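PDB 4IUS: GCN5-related N-acetyltransferase from Kribbella flavida, which probably transfers an acyl group, most likely the acetyl of acetyl-coenzyme A, to an amine acceptor. Local coordinates for residues 172-177 with 189-194; 128-134 with 151-155; 28-33 with 44-49. The protein carries 1 engineered substitution. All coordinates share one frame; numbering follows the deposited sequence.

Contact 1 of 3, residues 172-177 with 189-194; sequences PVATAA and AGVGTL
Ala189 trades two backbone bonds with Ala177; the one from Ala177 N to Ala189 O, 2.9 Å, comes in nearly along the C=O axis. Gly190 follows with a positive phi of 65°, readily adopted by a residue without CB, and its carbonyl O accepts a hydrogen bond from a water that also donates to Thr175 OG1. With OG1 turned away from its own backbone N (chi1 -171°), Thr175 bonds to Val164 O on the next strand, while its CG2 lies 3.6 Å from Gly190 O. Gly190 and Val191 together stand against the single Ala176, a beta bulge in this antiparallel hairpin. As in other GNAT enzymes, the bulged strand runs on to the helix that follows it, here 202-216. Val191 sets CG2 3.8 Å from Ala176 CB, small apolar groups that suit the face covered by that helix. Gly192 regains the regular ladder: its O takes Thr175 N in the carbonyl plane, and its N reaches Thr175 O at 3.0 Å. Thr193 brings its CA to 3.3 Å from Val173 O in a CA-H...O contact. Leu194 N then bonds to that same Val173 O, and Leu194 CD1 meets Val173 CG1 at 4.2 Å, their side chains roughly perpendicular.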
loop_
_atom_site.group_PDB
_atom_site.type_symbol
_atom_site.label_atom_id
_atom_site.label_comp_id
_atom_site.label_asym_id
_atom_site.label_seq_id
_atom_site.Cartn_x
_atom_site.Cartn_y
_atom_site.Cartn_z
ATOM N N PRO A 172 7.508 6.207 -22.220
ATOM C CA PRO A 172 6.837 6.129 -20.910
ATOM C C PRO A 172 6.985 7.378 -20.106
ATOM O O PRO A 172 8.099 7.870 -19.922
ATOM C CB PRO A 172 7.526 4.962 -20.214
ATOM C CG PRO A 172 8.147 4.180 -21.293
ATOM C CD PRO A 172 8.505 5.136 -22.394
ATOM N N VAL A 173 5.868 7.897 -19.629
ATOM C CA VAL A 173 5.824 9.138 -18.862
ATOM C C VAL A 173 5.081 9.056 -17.523
ATOM O O VAL A 173 5.187 9.973 -16.716
ATOM C CB VAL A 173 5.288 10.341 -19.669
ATOM C CG1 VAL A 173 6.178 10.638 -20.882
ATOM C CG2 VAL A 173 3.845 10.104 -20.111
ATOM N N ALA A 174 4.333 7.971 -17.318
ATOM C CA ALA A 174 3.588 7.807 -16.056
ATOM C C ALA A 174 3.408 6.328 -15.814
ATOM O O ALA A 174 3.516 5.511 -16.732
ATOM C CB ALA A 174 2.248 8.522 -16.049
ATOM N N THR A 175 3.141 5.993 -14.554
ATOM C CA THR A 175 3.069 4.604 -14.167
ATOM C C THR A 175 2.171 4.422 -12.939
ATOM O O THR A 175 1.917 5.373 -12.202
ATOM C CB THR A 175 4.509 4.075 -13.834
ATOM O OG1 THR A 175 4.464 2.647 -13.659
ATOM C CG2 THR A 175 5.130 4.680 -12.611
ATOM N N ALA A 176 1.716 3.201 -12.728
ATOM C CA ALA A 176 1.022 2.749 -11.514
ATOM C C ALA A 176 1.141 1.226 -11.460
ATOM O O ALA A 176 1.394 0.599 -12.465
ATOM C CB ALA A 176 -0.461 3.169 -11.524
ATOM N N ALA A 177 0.982 0.684 -10.271
ATOM C CA ALA A 177 1.162 -0.754 -10.056
ATOM C C ALA A 177 0.055 -1.277 -9.166
ATOM O O ALA A 177 -0.605 -0.493 -8.437
ATOM C CB ALA A 177 2.512 -0.968 -9.371
ATOM N N ALA A 189 -0.643 1.250 -6.104
ATOM C CA ALA A 189 0.410 2.050 -5.502
ATOM C C ALA A 189 1.459 2.300 -6.569
ATOM O O ALA A 189 1.277 2.005 -7.738
ATOM C CB ALA A 189 1.012 1.336 -4.273
ATOM N N GLY A 190 2.550 2.907 -6.198
ATOM C CA GLY A 190 3.617 3.148 -7.154
ATOM C C GLY A 190 3.216 4.108 -8.260
ATOM O O GLY A 190 3.736 4.019 -9.365
ATOM N N VAL A 191 2.326 5.044 -7.982
ATOM C CA VAL A 191 1.829 5.960 -8.972
ATOM C C VAL A 191 2.848 7.082 -9.122
ATOM O O VAL A 191 3.313 7.659 -8.135
ATOM C CB VAL A 191 0.436 6.545 -8.639
ATOM C CG1 VAL A 191 -0.071 7.476 -9.752
ATOM C CG2 VAL A 191 -0.545 5.418 -8.424
ATOM N N GLY A 192 3.208 7.418 -10.356
ATOM C CA GLY A 192 4.016 8.579 -10.602
ATOM C C GLY A 192 3.978 9.039 -12.024
ATOM O O GLY A 192 3.549 8.336 -12.915
ATOM N N THR A 193 4.460 10.259 -12.227
ATOM C CA THR A 193 4.649 10.831 -13.538
ATOM C C THR A 193 5.976 11.525 -13.601
ATOM O O THR A 193 6.458 12.056 -12.584
ATOM C CB THR A 193 3.563 11.848 -13.918
ATOM O OG1 THR A 193 3.846 13.118 -13.322
ATOM C CG2 THR A 193 2.180 11.339 -13.518
ATOM N N LEU A 194 6.580 11.532 -14.769
ATOM C CA LEU A 194 7.778 12.358 -14.933
ATOM C C LEU A 194 7.449 13.824 -14.632
ATOM O O LEU A 194 6.372 14.321 -14.937
ATOM C CB LEU A 194 8.287 12.236 -16.355
ATOM C CG LEU A 194 8.930 10.897 -16.725
ATOM C CD1 LEU A 194 9.346 11.013 -18.203
ATOM C CD2 LEU A 194 10.092 10.505 -15.793
HETATM O O HOH W 1 4.531 1.705 -10.873
#

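Contact 2 of 3, residues 128-134 with 151-155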
loop_
_atom_site.group_PDB
_atom_site.type_symbol
_atom_site.label_atom_id
_atom_site.label_comp_id
_atom_site.label_asym_id
_atom_site.label_seq_id
_atom_site.Cartn_x
_atom_site.Cartn_y
_atom_site.Cartn_z
ATOM N N VAL A 128 3.097 -3.567 -18.103
ATOM C CA VAL A 128 4.515 -3.911 -18.024
ATOM C C VAL A 128 4.697 -5.398 -18.308
ATOM O O VAL A 128 4.016 -6.232 -17.714
ATOM C CB VAL A 128 5.083 -3.567 -16.641
ATOM C CG1 VAL A 128 6.415 -4.216 -16.398
ATOM C CG2 VAL A 128 5.183 -2.074 -16.501
ATOM N N ALA A 129 5.582 -5.720 -19.256
ATOM C CA ALA A 129 5.780 -7.074 -19.751
ATOM C C ALA A 129 7.255 -7.448 -19.857
ATOM O O ALA A 129 7.591 -8.423 -20.545
ATOM C CB ALA A 129 5.080 -7.223 -21.083
ATOM N N SER A 130 8.112 -6.773 -19.127
ATOM C CA SER A 130 9.513 -7.090 -19.095
ATOM C C SER A 130 10.188 -6.439 -17.893
ATOM O O SER A 130 9.679 -5.479 -17.315
ATOM C CB SER A 130 10.201 -6.603 -20.359
ATOM O OG SER A 130 10.295 -5.198 -20.389
ATOM N N ALA A 131 11.356 -6.949 -17.556
ATOM C CA ALA A 131 12.222 -6.374 -16.552
ATOM C C ALA A 131 12.545 -4.925 -16.898
ATOM O O ALA A 131 12.523 -4.054 -16.044
ATOM C CB ALA A 131 13.491 -7.205 -16.392
ATOM N N GLU A 132 12.858 -4.638 -18.163
ATOM C CA GLU A 132 13.235 -3.280 -18.510
ATOM C C GLU A 132 12.041 -2.332 -18.386
ATOM O O GLU A 132 12.209 -1.186 -17.963
ATOM C CB GLU A 132 13.858 -3.206 -19.903
ATOM C CG GLU A 132 15.164 -3.958 -20.016
ATOM C CD GLU A 132 15.029 -5.482 -20.092
ATOM O OE1 GLU A 132 13.929 -6.041 -20.399
ATOM O OE2 GLU A 132 16.072 -6.138 -19.835
ATOM N N GLU A 133 10.823 -2.783 -18.703
ATOM C CA GLU A 133 9.642 -1.931 -18.498
ATOM C C GLU A 133 9.387 -1.723 -17.013
ATOM O O GLU A 133 8.993 -0.640 -16.614
ATOM C CB GLU A 133 8.417 -2.512 -19.223
ATOM C CG GLU A 133 8.496 -2.331 -20.721
ATOM C CD GLU A 133 7.555 -3.169 -21.519
ATOM O OE1 GLU A 133 6.529 -3.618 -21.046
ATOM O OE2 GLU A 133 7.896 -3.378 -22.697
ATOM N N GLN A 134 9.635 -2.762 -16.183
ATOM C CA GLN A 134 9.478 -2.596 -14.740
ATOM C C GLN A 134 10.509 -1.603 -14.208
ATOM O O GLN A 134 10.226 -0.835 -13.328
ATOM C CB GLN A 134 9.537 -3.931 -14.025
ATOM C CG GLN A 134 9.232 -3.855 -12.549
ATOM C CD GLN A 134 7.831 -3.298 -12.257
ATOM O OE1 GLN A 134 6.854 -3.767 -12.848
ATOM N NE2 GLN A 134 7.733 -2.291 -11.390
ATOM N N ALA A 151 5.192 -4.678 -7.492
ATOM C CA ALA A 151 5.346 -5.306 -8.810
ATOM C C ALA A 151 6.782 -5.693 -9.144
ATOM O O ALA A 151 7.069 -6.131 -10.254
ATOM C CB ALA A 151 4.835 -4.347 -9.891
ATOM N N SER A 152 7.686 -5.541 -8.194
ATOM C CA SER A 152 9.099 -5.474 -8.461
ATOM C C SER A 152 9.808 -6.592 -7.724
ATOM O O SER A 152 9.598 -6.719 -6.497
ATOM C CB SER A 152 9.523 -4.106 -7.891
ATOM O OG SER A 152 10.834 -3.723 -8.189
ATOM N N PRO A 153 10.640 -7.408 -8.430
ATOM C CA PRO A 153 11.008 -7.493 -9.866
ATOM C C PRO A 153 9.885 -8.018 -10.754
ATOM O O PRO A 153 8.993 -8.749 -10.282
ATOM C CB PRO A 153 12.132 -8.543 -9.899
ATOM C CG PRO A 153 11.931 -9.331 -8.664
ATOM C CD PRO A 153 11.439 -8.361 -7.636
ATOM N N PHE A 154 9.994 -7.755 -12.047
ATOM C CA PHE A 154 9.001 -8.204 -13.000
ATOM C C PHE A 154 8.756 -9.688 -12.899
ATOM O O PHE A 154 9.701 -10.461 -12.908
ATOM C CB PHE A 154 9.412 -7.887 -14.433
ATOM C CG PHE A 154 8.456 -8.434 -15.430
ATOM C CD1 PHE A 154 7.201 -7.911 -15.547
ATOM C CD2 PHE A 154 8.781 -9.556 -16.192
ATOM C CE1 PHE A 154 6.270 -8.483 -16.372
ATOM C CE2 PHE A 154 7.860 -10.124 -17.020
ATOM C CZ PHE A 154 6.589 -9.587 -17.129
ATOM N N GLN A 155 7.496 -10.073 -12.878
ATOM C CA GLN A 155 7.089 -11.443 -12.994
ATOM C C GLN A 155 5.803 -11.411 -13.823
ATOM O O GLN A 155 5.044 -10.401 -13.801
ATOM C CB GLN A 155 6.961 -12.080 -11.598
ATOM C CG GLN A 155 5.939 -11.378 -10.708
ATOM C CD GLN A 155 4.490 -11.690 -11.087
ATOM O OE1 GLN A 155 4.182 -12.825 -11.504
ATOM N NE2 GLN A 155 3.597 -10.699 -10.955
#
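Phe154 lays one face of its ring over the peptide that joins Ala129 to Ser130. Ser130 N sits 3.6 Å above the ring centre, Ala129 C lies nearer the rim, and the planes of ring and peptide are almost parallel. CG of Phe154 stands anti to the backbone N (chi1 176°), which carries the ring along the start of helix 131-141 and brings CD1 to 3.9 Å from Val128 CG1. Buried Gln134 completes this packed side: its CB meets Phe154 CB at 4.0 Å, and a bend at chi2 (60°) lays its amide alongside Ala151, with OE1 3.6 Å from Ala151 CB, while NE2 bonds to Asn138. The turn beneath is stiffened from within: Ser130, the N-cap, accepts Glu133 N on OG at 3.0 Å, and Glu133 OE1 takes Ala129 N from above the carboxylate plane. With an alanine here instead of Phe154, the Ala129-Ser130 peptide would probably lose the flat surface lying on it, leaving the loop less tied to the helix start. Toward solvent the fit is slacker, where exposed Ala151 and Ser152 touch Gln134 alone. No hydrogen bond crosses between the segments, and Ser130 N, buried beneath the ring, has no partner in the model; their contact therefore rests on van der Waals packing and the ring laid flat on a peptide, with Asn138 adding a polar tie from outside through Ser152 OG.

Contact 3 of 3, residues 28-33 with 44-49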
loop_
_atom_site.group_PDB
_atom_site.type_symbol
_atom_site.label_atom_id
_atom_site.label_comp_id
_atom_site.label_asym_id
_atom_site.label_seq_id
_atom_site.Cartn_x
_atom_site.Cartn_y
_atom_site.Cartn_z
ATOM N N GLY A 28 -0.347 -11.609 20.876
ATOM C CA GLY A 28 -1.659 -11.065 21.188
ATOM C C GLY A 28 -2.281 -10.351 19.999
ATOM O O GLY A 28 -2.392 -10.943 18.943
ATOM N N PRO A 29 -2.671 -9.084 20.165
ATOM C CA PRO A 29 -3.345 -8.436 19.073
ATOM C C PRO A 29 -2.435 -7.864 18.017
ATOM O O PRO A 29 -2.931 -7.256 17.083
ATOM C CB PRO A 29 -4.099 -7.311 19.771
ATOM C CG PRO A 29 -3.196 -6.948 20.895
ATOM C CD PRO A 29 -2.634 -8.230 21.380
ATOM N N LEU A 30 -1.121 -8.055 18.143
ATOM C CA LEU A 30 -0.168 -7.502 17.169
ATOM C C LEU A 30 0.616 -8.634 16.511
ATOM O O LEU A 30 0.855 -9.676 17.123
ATOM C CB LEU A 30 0.846 -6.595 17.870
ATOM C CG LEU A 30 0.271 -5.433 18.646
ATOM C CD1 LEU A 30 1.389 -4.726 19.377
ATOM C CD2 LEU A 30 -0.499 -4.533 17.724
ATOM N N VAL A 31 1.067 -8.378 15.285
ATOM C CA VAL A 31 2.017 -9.276 14.651
ATOM C C VAL A 31 3.132 -8.454 14.038
ATOM O O VAL A 31 2.899 -7.525 13.256
ATOM C CB VAL A 31 1.390 -10.239 13.611
ATOM C CG1 VAL A 31 0.606 -9.523 12.517
ATOM C CG2 VAL A 31 2.440 -11.204 13.055
ATOM N N GLY A 32 4.351 -8.792 14.429
ATOM C CA GLY A 32 5.538 -8.210 13.801
ATOM C C GLY A 32 5.917 -9.017 12.586
ATOM O O GLY A 32 5.833 -10.240 12.582
ATOM N N LEU A 33 6.308 -8.337 11.540
ATOM C CA LEU A 33 6.581 -8.943 10.237
ATOM C C LEU A 33 7.981 -8.518 9.807
ATOM O O LEU A 33 8.252 -7.343 9.576
ATOM C CB LEU A 33 5.548 -8.508 9.237
ATOM C CG LEU A 33 4.106 -8.890 9.573
ATOM C CD1 LEU A 33 3.121 -8.090 8.694
ATOM C CD2 LEU A 33 3.851 -10.398 9.488
ATOM N N ARG A 44 7.511 -4.367 9.640
ATOM C CA ARG A 44 6.577 -3.531 10.388
ATOM C C ARG A 44 5.673 -4.440 11.181
ATOM O O ARG A 44 5.634 -5.665 10.965
ATOM C CB ARG A 44 5.728 -2.655 9.455
ATOM C CG ARG A 44 4.755 -3.424 8.616
ATOM C CD ARG A 44 3.861 -2.548 7.757
ATOM N NE ARG A 44 4.690 -1.819 6.803
ATOM C CZ ARG A 44 4.503 -1.775 5.486
ATOM N NH1 ARG A 44 3.421 -2.312 4.932
ATOM N NH2 ARG A 44 5.365 -1.078 4.732
ATOM N N ALA A 45 4.939 -3.836 12.110
ATOM C CA ALA A 45 3.853 -4.525 12.802
ATOM C C ALA A 45 2.497 -4.115 12.225
ATOM O O ALA A 45 2.333 -2.956 11.805
ATOM C CB ALA A 45 3.896 -4.283 14.286
ATOM N N VAL A 46 1.550 -5.045 12.267
ATOM C CA VAL A 46 0.162 -4.776 11.921
ATOM C C VAL A 46 -0.735 -5.494 12.944
ATOM O O VAL A 46 -0.229 -6.208 13.832
ATOM C CB VAL A 46 -0.176 -5.185 10.452
ATOM C CG1 VAL A 46 0.761 -4.481 9.444
ATOM C CG2 VAL A 46 -0.153 -6.702 10.301
ATOM N N ALA A 47 -2.049 -5.276 12.848
ATOM C CA ALA A 47 -2.965 -5.995 13.721
ATOM C C ALA A 47 -2.987 -7.481 13.373
ATOM O O ALA A 47 -3.085 -7.846 12.216
ATOM C CB ALA A 47 -4.376 -5.470 13.589
ATOM N N ALA A 48 -2.884 -8.321 14.384
ATOM C CA ALA A 48 -2.924 -9.759 14.177
ATOM C C ALA A 48 -4.273 -10.270 13.743
ATOM O O ALA A 48 -4.324 -11.275 13.038
ATOM C CB ALA A 48 -2.493 -10.461 15.476
ATOM N N GLU A 49 -5.336 -9.624 14.232
ATOM C CA GLU A 49 -6.716 -10.091 14.071
ATOM C C GLU A 49 -7.632 -8.893 13.745
ATOM O O GLU A 49 -8.403 -8.438 14.586
ATOM C CB GLU A 49 -7.208 -10.795 15.344
ATOM C CG GLU A 49 -6.398 -12.036 15.737
ATOM C CD GLU A 49 -6.831 -12.597 17.076
ATOM O OE1 GLU A 49 -7.963 -12.299 17.506
ATOM O OE2 GLU A 49 -6.005 -13.279 17.704
HETATM O O HOH W 2 -3.352 -13.252 17.731
HETATM O O HOH W 3 -5.555 -7.550 16.200
#
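Pro29 O is gripped by two donors, Ala48 N at 2.9 Å and a water at 2.8 Å. Ala48 N approaches from 53° above the carbonyl plane, consistent with the chain leaving the strand at the open end of the beta hairpin 30-35/44-47, part of a three-stranded antiparallel sheet. Farther along, the Val31-Val46 pair is more regular, Val46 O taking Val31 N in a nearly linear approach; Leu33 N to Arg44 O is short, 2.8 Å, but bent (139° at the hydrogen). On one face the two valines run alongside each other, with CG1 of Val31 3.7 Å from CG2 of Val46. A chi1 of -56° puts CG1 of Val46 anti to the carbonyl carbon and leaves CG2 between that carbon and the backbone N, where it also receives Leu33 CD1 at 3.9 Å. Leu15 of helix 6-19 packs on both valines. Arg44 starts on this face too, but its guanidinium forms a salt bridge with Asp148 and a hydrogen bond to Thr147 O. The opposite face has Gly32 and Ala45, a non-hydrogen-bonded pair whose CA atoms therefore come close, 4.2 Å; small residues suit that spacing. Where the strands end, the methyl CB of Ala48 rests 3.5 Å from Gly28 O.

Contacts 1 and 2 adjoin, meeting where Ala177 CB lies 4.1 Å from Ala151 CB, and helix 131-141 belongs to both surroundings: its N-terminal end and the residues leading into it meet the loop of contact 2, while its later residues pack on Thr175 in contact 1. Contact 3 lies on the opposite side of the chain's centre from contact 1, their own centres about 31 Å apart, in a different sheet. Both hairpins rely on backbone ladders, but contact 3 is the more buried and fills one face with branched side chains, whereas contact 1 uses small residues and a bulge. Contact 2, largely at the surface, has no ladder and depends mainly on one aromatic ring, with Gln134 beside it.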